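Local coordinates for PPR (Rhodospirillum centenum, PDB 1MZU), which serves as the light-sensing photoactive yellow protein domain of a photoreceptor that probably works as an ATP-dependent sensor histidine kinase, at residues 35-40 against 44-49; 65-68 against 74-77; 78-83 against 112-117. All coordinates share one frame; numbering follows the deposited sequence.

In the fold
The three contacts follow one another along a chain folded as a PAS domain, an antiparallel sheet with short helices packed on it. Interactions 1 and 2 have centres about 12 Å apart and meet directly: R65 O lies 2.9 Å from I44 N, and the F67 side chain packs on I36, V38 and I44. They also share the chromophore, interaction 1 at its phenolic end through Y47 and interaction 2 at its thioester end through C74. Interaction 3, centred about 11 Å from interaction 2, continues from it through T75 O and S81 N, 3.0 Å apart. Interactions 1 and 3 do not touch, but both reach the same sheet, their centres about 13 Å apart.

Interaction 1: 35-40 against 44-49; sequences AIQVDG and IHRYNR. With HC4 (4'-hydroxycinnamic acid), chain D.
Q37 O is gripped by two consecutive amides of the facing strand: H45 N binds it at 2.8 Å, and R46 N adds a weak bond at 3.3 Å. Two residues opposite one define a classic beta bulge, which shifts the register of this antiparallel hairpin by one. The return bond, Q37 N to R46 O, measures 2.9 Å. Nearer the turn, H45 NE2 donates to D39 OD1 at 2.7 Å, nearly straight at 164°. The acceptor lies in the imidazole plane, whereas the nitrogen stands above the carboxylate plane; D39 OD2 is held by S41 N and V43 N. At the other end, A35 N reaches N48 OD1 at 2.8 Å from above the amide's carbonyl plane, while N48 N returns to A35 O. N48 is the N-cap of helix 49-55. The I36 and Y47 side chains lie side by side, I36 CG1 meeting the ring obliquely at 3.9 Å from Y47 CD1. Y47, with CG anti to its own amide nitrogen (chi1 -165°), carries OH to within 2.6 Å of chromophore O4', which lies near the ring plane. S55 OG also bonds Y47 OH, and E51 OE2 the chromophore; such a network would be expected to stabilise negative charge on O4'.

Interaction 2: 65-68 against 74-77; sequences RNFF and CTNI. With HC4 (4'-hydroxycinnamic acid), chain D.
The first turn of helix 67-71 and the loop that leads into helix 78-89 come closest at F68 and N76, whose CA atoms lie 5.7 Å apart, and no hydrogen bond spans the gap. On the loop side T75 carries most of the packing, its side chain leaving the backbone toward the helix, with the hydroxyl against F68, the methyl against F67, and OG1 also at the margin of F67. OG1 sits 3.1 Å from F68 CD1, approaching the ring obliquely. This hydroxyl is held in place by a hydrogen bond to A72 O, so its polar end is served by the backbone and not by the aromatic ring. The methyl CG2 of T75 touches F67 CE2 at 4.1 Å. N76 adds a peripheral contact, with ND2 3.7 Å from F68 CB.

The two phenylalanines also interlock: a rim carbon of F67, CD2, stands 3.5 Å above the F68 ring plane, and F68 CE1 lies in plane at the F67 edge. With CG anti to the backbone N (chi1 -175°), F67 extends between T75 and the chromophore, so that CE1 is 4.1 Å from C5' of the chromophore's phenol ring. Ahead of the helix, N66 is the N-cap, its OD1 accepting from T69 N and, weakly, from F68 N.

C74 anchors the ligand through the thioester bond from SG to C1. Its own backbone N donates to O1 of the same carbonyl at 2.9 Å and 154°, so the same residue supplies the covalent link and a hydrogen bond to the carbonyl oxygen. By analogy with other photoactive yellow proteins, light-driven isomerisation would probably break this N-H···O1 bond, whereas the covalent link holds the chromophore at C74 throughout.

Interaction 3: 78-83 against 112-117; sequences PAFSGR and IRMQNA
A Met-aromatic contact joins helix 78-89 to strand 107-116, packing the helix against the sheet of the PAS fold. The backbones stay well apart, F80 CA and I112 CA being 9.1 Å from each other, and the space between is bridged by side chains. F80 provides the whole helical side: a first torsion of -153° swings the ring away from its backbone N and into the space beside I112 and M114. The M114 terminal methyl, CE, comes to 3.6 Å from F80 CE1. The methionine chain runs extended to the sulfur and then bends at chi3 (118°), leaving SD 5.2 Å from the F80 ring centroid and 52° off the normal, an oblique placement rather than one over the face. On the other side of the rim, I112 CG1 lies 3.9 Å from F80 CE2, and I112 CG2 is 4.0 Å from F80 CZ; the isoleucine and the phenylalanine cross at about a right angle.

Residues 78-82 form a wider, pi-type turn, marked by a weak bond from R83 N to P78 O at 3.3 Å. F97 and F99 of strand 94-102 meet the F80 ring edge-to-face, and F67 and F68 of helix 67-71 touch it too. The side chain of F80 is about 7 Å from the bound chromophore. Without a hydrogen bond across it, the contact rests on dispersion and sulfur-aromatic attraction within a buried, aromatic-rich layer.

Interaction 1: 35-40 against 44-49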
loop_
_atom_site.group_PDB
_atom_site.type_symbol
_atom_site.label_atom_id
_atom_site.label_comp_id
_atom_site.label_asym_id
_atom_site.label_seq_id
_atom_site.Cartn_x
_atom_site.Cartn_y
_atom_site.Cartn_z
ATOM N N ALA A 35 -0.676 -2.824 -6.166
ATOM C CA ALA A 35 -1.593 -1.719 -5.876
ATOM C C ALA A 35 -2.532 -1.980 -4.698
ATOM O O ALA A 35 -3.290 -2.953 -4.698
ATOM C CB ALA A 35 -2.396 -1.377 -7.135
ATOM N N ILE A 36 -2.462 -1.109 -3.688
ATOM C CA ILE A 36 -3.275 -1.211 -2.467
ATOM C C ILE A 36 -4.043 0.087 -2.207
ATOM O O ILE A 36 -3.449 1.166 -2.229
ATOM C CB ILE A 36 -2.391 -1.471 -1.192
ATOM C CG1 ILE A 36 -1.484 -2.682 -1.400
ATOM C CG2 ILE A 36 -3.283 -1.685 0.045
ATOM C CD1 ILE A 36 -0.170 -2.636 -0.654
ATOM N N GLN A 37 -5.348 -0.026 -1.943
ATOM C CA GLN A 37 -6.184 1.129 -1.610
ATOM C C GLN A 37 -6.533 1.067 -0.145
ATOM O O GLN A 37 -7.039 0.059 0.334
ATOM C CB GLN A 37 -7.478 1.171 -2.420
ATOM C CG GLN A 37 -8.268 2.469 -2.281
ATOM C CD GLN A 37 -9.570 2.447 -3.065
ATOM O OE1 GLN A 37 -9.703 3.121 -4.083
ATOM N NE2 GLN A 37 -10.536 1.677 -2.588
ATOM N N VAL A 38 -6.288 2.170 0.549
ATOM C CA VAL A 38 -6.558 2.285 1.970
ATOM C C VAL A 38 -7.375 3.534 2.248
ATOM O O VAL A 38 -7.526 4.386 1.376
ATOM C CB VAL A 38 -5.241 2.391 2.818
ATOM C CG1 VAL A 38 -4.503 1.049 2.866
ATOM C CG2 VAL A 38 -4.317 3.486 2.250
ATOM N N ASP A 39 -7.930 3.626 3.454
ATOM C CA ASP A 39 -8.634 4.835 3.836
ATOM C C ASP A 39 -7.705 5.637 4.732
ATOM O O ASP A 39 -6.546 5.236 4.922
ATOM C CB ASP A 39 -10.032 4.595 4.437
ATOM C CG ASP A 39 -10.036 3.684 5.644
ATOM O OD1 ASP A 39 -11.011 2.911 5.753
ATOM O OD2 ASP A 39 -9.124 3.748 6.509
ATOM N N GLY A 40 -8.216 6.730 5.290
ATOM C CA GLY A 40 -7.438 7.605 6.153
ATOM C C GLY A 40 -6.892 7.023 7.443
ATOM O O GLY A 40 -5.899 7.528 7.971
ATOM N N ILE A 44 -7.492 -1.401 4.659
ATOM C CA ILE A 44 -7.443 -1.874 3.273
ATOM C C ILE A 44 -8.822 -2.116 2.643
ATOM O O ILE A 44 -9.666 -2.822 3.200
ATOM C CB ILE A 44 -6.540 -3.149 3.148
ATOM C CG1 ILE A 44 -5.137 -2.811 3.663
ATOM C CG2 ILE A 44 -6.477 -3.661 1.677
ATOM C CD1 ILE A 44 -4.201 -3.965 3.805
ATOM N N HIS A 45 -9.026 -1.496 1.483
ATOM C CA HIS A 45 -10.264 -1.618 0.730
ATOM C C HIS A 45 -10.047 -2.416 -0.555
ATOM O O HIS A 45 -10.885 -3.243 -0.912
ATOM C CB HIS A 45 -10.910 -0.242 0.490
ATOM C CG HIS A 45 -11.474 0.380 1.733
ATOM N ND1 HIS A 45 -12.789 0.225 2.118
ATOM C CD2 HIS A 45 -10.890 1.122 2.702
ATOM C CE1 HIS A 45 -12.987 0.838 3.270
ATOM N NE2 HIS A 45 -11.850 1.391 3.647
ATOM N N ARG A 46 -8.903 -2.212 -1.220
ATOM C CA ARG A 46 -8.560 -2.960 -2.435
ATOM C C ARG A 46 -7.140 -3.481 -2.316
ATOM O O ARG A 46 -6.258 -2.778 -1.816
ATOM C CB ARG A 46 -8.675 -2.116 -3.715
ATOM C CG ARG A 46 -10.026 -1.477 -4.023
ATOM C CD ARG A 46 -11.160 -2.469 -4.215
ATOM N NE ARG A 46 -12.424 -1.738 -4.242
ATOM C CZ ARG A 46 -13.288 -1.654 -3.232
ATOM N NH1 ARG A 46 -13.057 -2.278 -2.085
ATOM N NH2 ARG A 46 -14.350 -0.865 -3.343
ATOM N N TYR A 47 -6.914 -4.686 -2.837
ATOM C CA TYR A 47 -5.606 -5.346 -2.778
ATOM C C TYR A 47 -5.483 -6.241 -4.019
ATOM O O TYR A 47 -6.154 -7.281 -4.089
ATOM C CB TYR A 47 -5.552 -6.197 -1.485
ATOM C CG TYR A 47 -4.186 -6.676 -1.053
ATOM C CD1 TYR A 47 -3.367 -5.871 -0.238
ATOM C CD2 TYR A 47 -3.697 -7.939 -1.448
ATOM C CE1 TYR A 47 -2.074 -6.320 0.176
ATOM C CE2 TYR A 47 -2.424 -8.396 -1.048
ATOM C CZ TYR A 47 -1.618 -7.585 -0.243
ATOM O OH TYR A 47 -0.361 -8.032 0.084
ATOM N N ASN A 48 -4.614 -5.871 -4.969
ATOM C CA ASN A 48 -4.441 -6.661 -6.199
ATOM C C ASN A 48 -3.584 -7.936 -6.110
ATOM O O ASN A 48 -2.912 -8.163 -5.106
ATOM C CB ASN A 48 -4.048 -5.776 -7.413
ATOM C CG ASN A 48 -2.572 -5.381 -7.449
ATOM O OD1 ASN A 48 -1.890 -5.344 -6.428
ATOM N ND2 ASN A 48 -2.082 -5.067 -8.644
ATOM N N ARG A 49 -3.624 -8.740 -7.178
ATOM C CA ARG A 49 -2.900 -10.012 -7.296
ATOM C C ARG A 49 -1.386 -9.901 -7.471
ATOM O O ARG A 49 -0.646 -10.799 -7.047
ATOM C CB ARG A 49 -3.492 -10.848 -8.425
HETATM C C1 HC4 D . 6.438 -5.158 6.485
HETATM O O1 HC4 D . 5.959 -5.620 7.572
HETATM C C2 HC4 D . 5.865 -5.375 5.181
HETATM C C3 HC4 D . 4.857 -6.216 4.980
HETATM C "C1'" HC4 D . 4.050 -6.277 3.795
HETATM C "C2'" HC4 D . 2.959 -7.256 3.729
HETATM C "C3'" HC4 D . 2.096 -7.272 2.610
HETATM C "C4'" HC4 D . 2.251 -6.293 1.588
HETATM C "C5'" HC4 D . 3.304 -5.345 1.657
HETATM C "C6'" HC4 D . 4.161 -5.340 2.757
HETATM O "O4'" HC4 D . 1.460 -6.272 0.536
#

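Interaction 2: 65-68 against 74-77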
loop_
_atom_site.group_PDB
_atom_site.type_symbol
_atom_site.label_atom_id
_atom_site.label_comp_id
_atom_site.label_asym_id
_atom_site.label_seq_id
_atom_site.Cartn_x
_atom_site.Cartn_y
_atom_site.Cartn_z
ATOM N N ARG A 65 -8.656 -5.120 7.114
ATOM C CA ARG A 65 -7.632 -4.962 8.141
ATOM C C ARG A 65 -6.764 -3.729 7.877
ATOM O O ARG A 65 -6.690 -3.251 6.743
ATOM C CB ARG A 65 -6.750 -6.216 8.198
ATOM C CG ARG A 65 -7.074 -7.224 9.305
ATOM C CD ARG A 65 -8.457 -7.865 9.179
ATOM N NE ARG A 65 -8.604 -9.020 10.070
ATOM C CZ ARG A 65 -8.933 -8.959 11.361
ATOM N NH1 ARG A 65 -9.163 -7.789 11.950
ATOM N NH2 ARG A 65 -9.023 -10.079 12.069
ATOM N N ASN A 66 -6.122 -3.224 8.929
ATOM C CA ASN A 66 -5.250 -2.053 8.837
ATOM C C ASN A 66 -3.866 -2.410 8.275
ATOM O O ASN A 66 -3.185 -3.302 8.799
ATOM C CB ASN A 66 -5.117 -1.386 10.213
ATOM C CG ASN A 66 -4.557 0.043 10.140
ATOM O OD1 ASN A 66 -3.379 0.262 9.836
ATOM N ND2 ASN A 66 -5.397 1.016 10.461
ATOM N N PHE A 67 -3.468 -1.693 7.218
ATOM C CA PHE A 67 -2.178 -1.879 6.537
ATOM C C PHE A 67 -0.977 -1.622 7.445
ATOM O O PHE A 67 -0.062 -2.427 7.481
ATOM C CB PHE A 67 -2.091 -0.970 5.276
ATOM C CG PHE A 67 -0.844 -1.174 4.437
ATOM C CD1 PHE A 67 -0.658 -2.354 3.695
ATOM C CD2 PHE A 67 0.158 -0.197 4.397
ATOM C CE1 PHE A 67 0.521 -2.563 2.922
ATOM C CE2 PHE A 67 1.356 -0.387 3.625
ATOM C CZ PHE A 67 1.529 -1.575 2.889
ATOM N N PHE A 68 -1.008 -0.520 8.187
ATOM C CA PHE A 68 0.112 -0.139 9.046
ATOM C C PHE A 68 0.226 -0.808 10.408
ATOM O O PHE A 68 1.330 -1.172 10.829
ATOM C CB PHE A 68 0.175 1.389 9.190
ATOM C CG PHE A 68 0.188 2.115 7.875
ATOM C CD1 PHE A 68 1.368 2.182 7.108
ATOM C CD2 PHE A 68 -0.994 2.687 7.363
ATOM C CE1 PHE A 68 1.383 2.812 5.825
ATOM C CE2 PHE A 68 -1.005 3.318 6.080
ATOM C CZ PHE A 68 0.185 3.381 5.309
ATOM N N CYS A 74 6.203 -3.361 9.382
ATOM C CA CYS A 74 7.530 -2.835 9.006
ATOM C C CYS A 74 7.471 -1.445 8.368
ATOM O O CYS A 74 8.491 -0.772 8.228
ATOM C CB CYS A 74 8.324 -3.852 8.181
ATOM S SG CYS A 74 7.796 -4.031 6.430
ATOM N N THR A 75 6.270 -1.053 7.943
ATOM C CA THR A 75 6.037 0.253 7.337
ATOM C C THR A 75 5.709 1.321 8.395
ATOM O O THR A 75 5.628 2.501 8.068
ATOM C CB THR A 75 4.857 0.212 6.331
ATOM O OG1 THR A 75 3.617 0.019 7.028
ATOM C CG2 THR A 75 5.053 -0.893 5.297
ATOM N N ASN A 76 5.552 0.907 9.656
ATOM C CA ASN A 76 5.195 1.822 10.748
ATOM C C ASN A 76 6.316 2.720 11.308
ATOM O O ASN A 76 6.433 2.936 12.519
ATOM C CB ASN A 76 4.458 1.054 11.865
ATOM C CG ASN A 76 3.290 1.833 12.455
ATOM O OD1 ASN A 76 2.984 1.700 13.641
ATOM N ND2 ASN A 76 2.630 2.637 11.635
ATOM N N ILE A 77 7.125 3.250 10.392
ATOM C CA ILE A 77 8.242 4.147 10.694
ATOM C C ILE A 77 7.931 5.526 10.049
ATOM O O ILE A 77 6.976 5.623 9.266
ATOM C CB ILE A 77 9.601 3.554 10.150
ATOM C CG1 ILE A 77 9.508 3.174 8.664
ATOM C CG2 ILE A 77 10.059 2.388 11.022
ATOM C CD1 ILE A 77 10.871 2.935 8.030
HETATM C C1 HC4 D . 6.438 -5.158 6.485
HETATM O O1 HC4 D . 5.959 -5.620 7.572
HETATM C C2 HC4 D . 5.865 -5.375 5.181
HETATM C C3 HC4 D . 4.857 -6.216 4.980
HETATM C "C1'" HC4 D . 4.050 -6.277 3.795
HETATM C "C2'" HC4 D . 2.959 -7.256 3.729
HETATM C "C3'" HC4 D . 2.096 -7.272 2.610
HETATM C "C4'" HC4 D . 2.251 -6.293 1.588
HETATM C "C5'" HC4 D . 3.304 -5.345 1.657
HETATM C "C6'" HC4 D . 4.161 -5.340 2.757
HETATM O "O4'" HC4 D . 1.460 -6.272 0.536
#

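Interaction 3: 78-83 against 112-117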
loop_
_atom_site.group_PDB
_atom_site.type_symbol
_atom_site.label_atom_id
_atom_site.label_comp_id
_atom_site.label_asym_id
_atom_site.label_seq_id
_atom_site.Cartn_x
_atom_site.Cartn_y
_atom_site.Cartn_z
ATOM N N PRO A 78 8.668 6.617 10.418
ATOM C CA PRO A 78 8.376 7.920 9.799
ATOM C C PRO A 78 8.569 8.022 8.281
ATOM O O PRO A 78 7.914 8.836 7.632
ATOM C CB PRO A 78 9.311 8.865 10.544
ATOM C CG PRO A 78 9.301 8.298 11.903
ATOM C CD PRO A 78 9.491 6.830 11.630
ATOM N N ALA A 79 9.417 7.161 7.719
ATOM C CA ALA A 79 9.680 7.154 6.277
ATOM C C ALA A 79 8.503 6.632 5.450
ATOM O O ALA A 79 8.394 6.951 4.272
ATOM C CB ALA A 79 10.928 6.329 5.971
ATOM N N PHE A 80 7.627 5.844 6.071
ATOM C CA PHE A 80 6.471 5.282 5.368
ATOM C C PHE A 80 5.131 5.716 5.970
ATOM O O PHE A 80 4.393 6.433 5.302
ATOM C CB PHE A 80 6.584 3.741 5.288
ATOM C CG PHE A 80 5.863 3.091 4.094
ATOM C CD1 PHE A 80 4.518 3.398 3.757
ATOM C CD2 PHE A 80 6.510 2.080 3.365
ATOM C CE1 PHE A 80 3.828 2.698 2.721
ATOM C CE2 PHE A 80 5.835 1.367 2.324
ATOM C CZ PHE A 80 4.484 1.682 2.007
ATOM N N SER A 81 4.798 5.260 7.186
ATOM C CA SER A 81 3.514 5.614 7.819
ATOM C C SER A 81 3.429 7.069 8.207
ATOM O O SER A 81 2.355 7.661 8.143
ATOM C CB SER A 81 3.184 4.729 9.041
ATOM O OG SER A 81 4.055 4.969 10.128
ATOM N N GLY A 82 4.582 7.646 8.564
ATOM C CA GLY A 82 4.659 9.057 8.927
ATOM C C GLY A 82 4.339 9.903 7.703
ATOM O O GLY A 82 3.557 10.846 7.792
ATOM N N ARG A 83 4.884 9.499 6.550
ATOM C CA ARG A 83 4.652 10.168 5.258
ATOM C C ARG A 83 3.174 10.065 4.861
ATOM O O ARG A 83 2.604 11.008 4.311
ATOM C CB ARG A 83 5.516 9.534 4.173
ATOM C CG ARG A 83 6.547 10.467 3.591
ATOM C CD ARG A 83 7.567 9.692 2.820
ATOM N NE ARG A 83 8.568 10.520 2.165
ATOM C CZ ARG A 83 9.824 10.131 1.949
ATOM N NH1 ARG A 83 10.244 8.935 2.359
ATOM N NH2 ARG A 83 10.639 10.900 1.245
ATOM N N ILE A 112 8.311 2.861 -3.849
ATOM C CA ILE A 112 6.923 3.114 -3.447
ATOM C C ILE A 112 6.453 4.452 -4.000
ATOM O O ILE A 112 7.204 5.418 -4.005
ATOM C CB ILE A 112 6.790 3.127 -1.874
ATOM C CG1 ILE A 112 7.278 1.807 -1.258
ATOM C CG2 ILE A 112 5.364 3.473 -1.420
ATOM C CD1 ILE A 112 6.487 0.562 -1.626
ATOM N N ARG A 113 5.202 4.489 -4.445
ATOM C CA ARG A 113 4.555 5.693 -4.960
ATOM C C ARG A 113 3.214 5.778 -4.237
ATOM O O ARG A 113 2.378 4.883 -4.373
ATOM C CB ARG A 113 4.356 5.614 -6.486
ATOM C CG ARG A 113 3.546 6.772 -7.125
ATOM C CD ARG A 113 4.246 8.133 -7.039
ATOM N NE ARG A 113 3.339 9.223 -7.410
ATOM C CZ ARG A 113 3.713 10.465 -7.717
ATOM N NH1 ARG A 113 4.993 10.818 -7.703
ATOM N NH2 ARG A 113 2.796 11.357 -8.066
ATOM N N MET A 114 3.035 6.841 -3.457
ATOM C CA MET A 114 1.804 7.079 -2.687
ATOM C C MET A 114 1.065 8.296 -3.225
ATOM O O MET A 114 1.692 9.318 -3.494
ATOM C CB MET A 114 2.131 7.351 -1.215
ATOM C CG MET A 114 2.625 6.176 -0.417
ATOM S SD MET A 114 2.653 6.553 1.338
ATOM C CE MET A 114 1.557 5.390 1.866
ATOM N N GLN A 115 -0.257 8.187 -3.363
ATOM C CA GLN A 115 -1.108 9.280 -3.863
ATOM C C GLN A 115 -2.597 9.129 -3.549
ATOM O O GLN A 115 -3.042 8.054 -3.147
ATOM C CB GLN A 115 -0.908 9.525 -5.376
ATOM C CG GLN A 115 -1.102 8.313 -6.287
ATOM C CD GLN A 115 -0.917 8.675 -7.749
ATOM O OE1 GLN A 115 0.183 8.566 -8.297
ATOM N NE2 GLN A 115 -1.997 9.111 -8.388
ATOM N N ASN A 116 -3.352 10.221 -3.739
ATOM C CA ASN A 116 -4.814 10.281 -3.523
ATOM C C ASN A 116 -5.606 9.550 -4.607
ATOM O O ASN A 116 -5.102 9.325 -5.710
ATOM C CB ASN A 116 -5.303 11.737 -3.536
ATOM C CG ASN A 116 -4.942 12.494 -2.285
ATOM O OD1 ASN A 116 -3.801 12.481 -1.853
ATOM N ND2 ASN A 116 -5.906 13.196 -1.720
ATOM N N ALA A 117 -6.869 9.251 -4.294
ATOM C CA ALA A 117 -7.792 8.576 -5.212
ATOM C C ALA A 117 -8.892 9.537 -5.650
ATOM O O ALA A 117 -9.000 10.649 -5.117
ATOM C CB ALA A 117 -8.410 7.358 -4.541
#